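Local coordinates for sugar-binding transport ATP-binding protein (Pyrococcus horikoshii, PDB 1V43), which probably binds and hydrolyses ATP to power sugar uptake, as the nucleotide-binding subunit of an ABC transporter, at residues F264-P269 with A308-K313. Numbering follows the deposited sequence.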
ATOM      1  N   PHE A 264      29.490  13.054  -1.933  1.00 59.06           N
ATOM      2  CA  PHE A 264      28.727  14.144  -2.541  1.00 56.15           C
ATOM      3  C   PHE A 264      28.647  15.338  -1.602  1.00 55.71           C
ATOM      4  O   PHE A 264      28.933  15.217  -0.412  1.00 55.23           O
ATOM      5  CB  PHE A 264      27.304  13.675  -2.899  1.00 58.32           C
ATOM      6  CG  PHE A 264      26.397  13.487  -1.704  1.00 53.43           C
ATOM      7  CD1 PHE A 264      25.788  14.583  -1.089  1.00 53.39           C
ATOM      8  CD2 PHE A 264      26.179  12.219  -1.174  1.00 55.99           C
ATOM      9  CE1 PHE A 264      24.981  14.420   0.035  1.00 53.91           C
ATOM     10  CE2 PHE A 264      25.372  12.042  -0.047  1.00 58.67           C
ATOM     11  CZ  PHE A 264      24.773  13.149   0.560  1.00 53.91           C
ATOM     12  N   ARG A 265      28.258  16.488  -2.148  1.00 58.15           N
ATOM     13  CA  ARG A 265      28.109  17.709  -1.364  1.00 61.61           C
ATOM     14  C   ARG A 265      26.874  18.447  -1.848  1.00 60.63           C
ATOM     15  O   ARG A 265      26.477  18.320  -3.003  1.00 63.68           O
ATOM     16  CB  ARG A 265      29.332  18.627  -1.510  1.00 70.29           C
ATOM     17  CG  ARG A 265      29.432  19.380  -2.841  1.00 77.16           C
ATOM     18  CD  ARG A 265      30.464  20.515  -2.771  1.00 79.29           C
ATOM     19  NE  ARG A 265      29.975  21.679  -2.027  1.00 83.84           N
ATOM     20  CZ  ARG A 265      30.731  22.713  -1.660  1.00 86.27           C
ATOM     21  NH1 ARG A 265      32.022  22.739  -1.960  1.00 84.65           N
ATOM     22  NH2 ARG A 265      30.195  23.734  -0.999  1.00 81.25           N
ATOM     23  N   ILE A 266      26.270  19.223  -0.962  1.00 56.92           N
ATOM     24  CA  ILE A 266      25.081  19.979  -1.313  1.00 59.69           C
ATOM     25  C   ILE A 266      25.266  21.434  -0.906  1.00 60.35           C
ATOM     26  O   ILE A 266      25.475  21.737   0.263  1.00 65.85           O
ATOM     27  CB  ILE A 266      23.838  19.391  -0.608  1.00 57.72           C
ATOM     28  CG1 ILE A 266      23.570  17.978  -1.138  1.00 54.68           C
ATOM     29  CG2 ILE A 266      22.643  20.306  -0.810  1.00 54.68           C
ATOM     30  CD1 ILE A 266      22.529  17.199  -0.358  1.00 57.10           C
ATOM     31  N   GLU A 267      25.194  22.332  -1.878  1.00 65.38           N
ATOM     32  CA  GLU A 267      25.364  23.752  -1.607  1.00 70.80           C
ATOM     33  C   GLU A 267      24.159  24.284  -0.846  1.00 71.77           C
ATOM     34  O   GLU A 267      23.050  24.317  -1.373  1.00 75.89           O
ATOM     35  CB  GLU A 267      25.532  24.516  -2.923  1.00 73.08           C
ATOM     36  CG  GLU A 267      26.521  25.666  -2.845  1.00 80.58           C
ATOM     37  CD  GLU A 267      27.883  25.223  -2.329  1.00 81.23           C
ATOM     38  OE1 GLU A 267      28.428  24.231  -2.862  1.00 75.31           O
ATOM     39  OE2 GLU A 267      28.408  25.867  -1.392  1.00 82.13           O
ATOM     40  N   LEU A 268      24.381  24.699   0.394  1.00 71.35           N
ATOM     41  CA  LEU A 268      23.301  25.222   1.221  1.00 74.08           C
ATOM     42  C   LEU A 268      23.190  26.742   1.163  1.00 75.17           C
ATOM     43  O   LEU A 268      24.137  27.455   1.490  1.00 73.10           O
ATOM     44  CB  LEU A 268      23.491  24.797   2.681  1.00 71.31           C
ATOM     45  CG  LEU A 268      23.500  23.306   3.016  1.00 72.66           C
ATOM     46  CD1 LEU A 268      23.603  23.147   4.520  1.00 71.18           C
ATOM     47  CD2 LEU A 268      22.235  22.634   2.501  1.00 73.66           C
ATOM     48  N   PRO A 269      22.026  27.259   0.734  1.00 75.75           N
ATOM     49  CA  PRO A 269      21.822  28.707   0.651  1.00 73.82           C
ATOM     50  C   PRO A 269      21.935  29.361   2.030  1.00 72.80           C
ATOM     51  O   PRO A 269      22.020  28.677   3.051  1.00 65.43           O
ATOM     52  CB  PRO A 269      20.416  28.819   0.069  1.00 75.37           C
ATOM     53  CG  PRO A 269      20.337  27.621  -0.817  1.00 78.45           C
ATOM     54  CD  PRO A 269      20.927  26.543   0.064  1.00 74.98           C
ATOM     55  N   ALA A 308      19.268  21.699  -5.896  1.00 48.46           N
ATOM     56  CA  ALA A 308      20.600  21.130  -5.780  1.00 45.81           C
ATOM     57  C   ALA A 308      20.646  19.953  -6.748  1.00 46.01           C
ATOM     58  O   ALA A 308      19.673  19.210  -6.882  1.00 38.93           O
ATOM     59  CB  ALA A 308      20.853  20.660  -4.367  1.00 44.77           C
ATOM     60  N   ARG A 309      21.772  19.809  -7.437  1.00 50.06           N
ATOM     61  CA  ARG A 309      21.976  18.736  -8.408  1.00 53.14           C
ATOM     62  C   ARG A 309      23.015  17.724  -7.898  1.00 56.85           C
ATOM     63  O   ARG A 309      23.882  18.067  -7.091  1.00 58.45           O
ATOM     64  CB  ARG A 309      22.471  19.319  -9.741  1.00 53.72           C
ATOM     65  CG  ARG A 309      21.415  19.576 -10.810  1.00 61.27           C
ATOM     66  CD  ARG A 309      20.560  20.815 -10.560  1.00 64.04           C
ATOM     67  NE  ARG A 309      19.656  21.053 -11.688  1.00 69.16           N
ATOM     68  CZ  ARG A 309      18.692  21.971 -11.715  1.00 67.40           C
ATOM     69  NH1 ARG A 309      18.487  22.761 -10.673  1.00 64.58           N
ATOM     70  NH2 ARG A 309      17.926  22.097 -12.788  1.00 67.24           N
ATOM     71  N   LEU A 310      22.913  16.481  -8.369  1.00 56.13           N
ATOM     72  CA  LEU A 310      23.856  15.418  -8.004  1.00 56.46           C
ATOM     73  C   LEU A 310      23.705  14.312  -9.034  1.00 53.86           C
ATOM     74  O   LEU A 310      22.664  13.661  -9.099  1.00 57.25           O
ATOM     75  CB  LEU A 310      23.562  14.826  -6.618  1.00 56.32           C
ATOM     76  CG  LEU A 310      23.163  15.698  -5.425  1.00 64.56           C
ATOM     77  CD1 LEU A 310      21.677  16.025  -5.502  1.00 60.33           C
ATOM     78  CD2 LEU A 310      23.445  14.947  -4.131  1.00 65.94           C
ATOM     79  N   ILE A 311      24.733  14.098  -9.844  1.00 50.37           N
ATOM     80  CA  ILE A 311      24.666  13.055 -10.858  1.00 49.41           C
ATOM     81  C   ILE A 311      24.889  11.684 -10.230  1.00 46.83           C
ATOM     82  O   ILE A 311      25.769  11.509  -9.389  1.00 45.03           O
ATOM     83  CB  ILE A 311      25.699  13.295 -11.988  1.00 52.12           C
ATOM     84  CG1 ILE A 311      25.267  14.510 -12.819  1.00 56.98           C
ATOM     85  CG2 ILE A 311      25.822  12.051 -12.864  1.00 59.74           C
ATOM     86  CD1 ILE A 311      26.126  14.789 -14.048  1.00 55.88           C
ATOM     87  N   GLY A 312      24.073  10.717 -10.628  1.00 40.72           N
ATOM     88  CA  GLY A 312      24.208   9.388 -10.076  1.00 42.74           C
ATOM     89  C   GLY A 312      23.697   8.338 -11.027  1.00 44.50           C
ATOM     90  O   GLY A 312      23.085   8.660 -12.043  1.00 49.13           O
ATOM     91  N   LYS A 313      23.955   7.077 -10.709  1.00 46.30           N
ATOM     92  CA  LYS A 313      23.499   5.980 -11.548  1.00 47.65           C
ATOM     93  C   LYS A 313      22.304   5.292 -10.918  1.00 44.27           C
ATOM     94  O   LYS A 313      22.244   5.109  -9.700  1.00 40.79           O
ATOM     95  CB  LYS A 313      24.615   4.946 -11.766  1.00 53.62           C
ATOM     96  CG  LYS A 313      25.691   5.395 -12.744  1.00 65.18           C
ATOM     97  CD  LYS A 313      26.721   4.304 -12.979  1.00 67.29           C
ATOM     98  CE  LYS A 313      27.768   4.740 -13.993  1.00 68.68           C
ATOM     99  NZ  LYS A 313      28.776   3.669 -14.227  1.00 72.33           N
TER
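Leu310 gives the largest share of the buried surface, through its methyl CD2, which sits 3.9 Å from CD1 of Phe264. Its approach to the aromatic ring is oblique, and CD2 also lies 4.1 Å from CG of Phe264, so the methyl meets the ring near its attachment point. The CB bond of Phe264 points toward strand 307-319, and chi1 of 73° sets CG between the backbone N and carbonyl carbon. CD2 is a looser neighbour of Ile266, 4.3 Å from CG1, and thus bridges two apolar residues of strand 264-267. A second apolar touch joins the branch methyl CG2 of Ile266 to CB of Ala308 at 4.0 Å.

A 2.6 Å salt bridge, Arg265 NH2 to Glu267 OE1, lies within 264-269 and not across the contact.

The segment axes are nearly antiparallel (164°) and approach to 7.1 Å, but backbone hydrogen bonds go to each strand's own sheet neighbours, Ile266 to Leu259, Ala308 to Met355 and Leu310 to Val353: side-chain packing between two sheets. Strand 264-267 is outermost in its sheet, next to 258-261, whereas 307-319 runs between 350-356 and 323-330; Met355 touches both Ile266 and Leu310, extending this apolar junction of the OB-like C-terminal region.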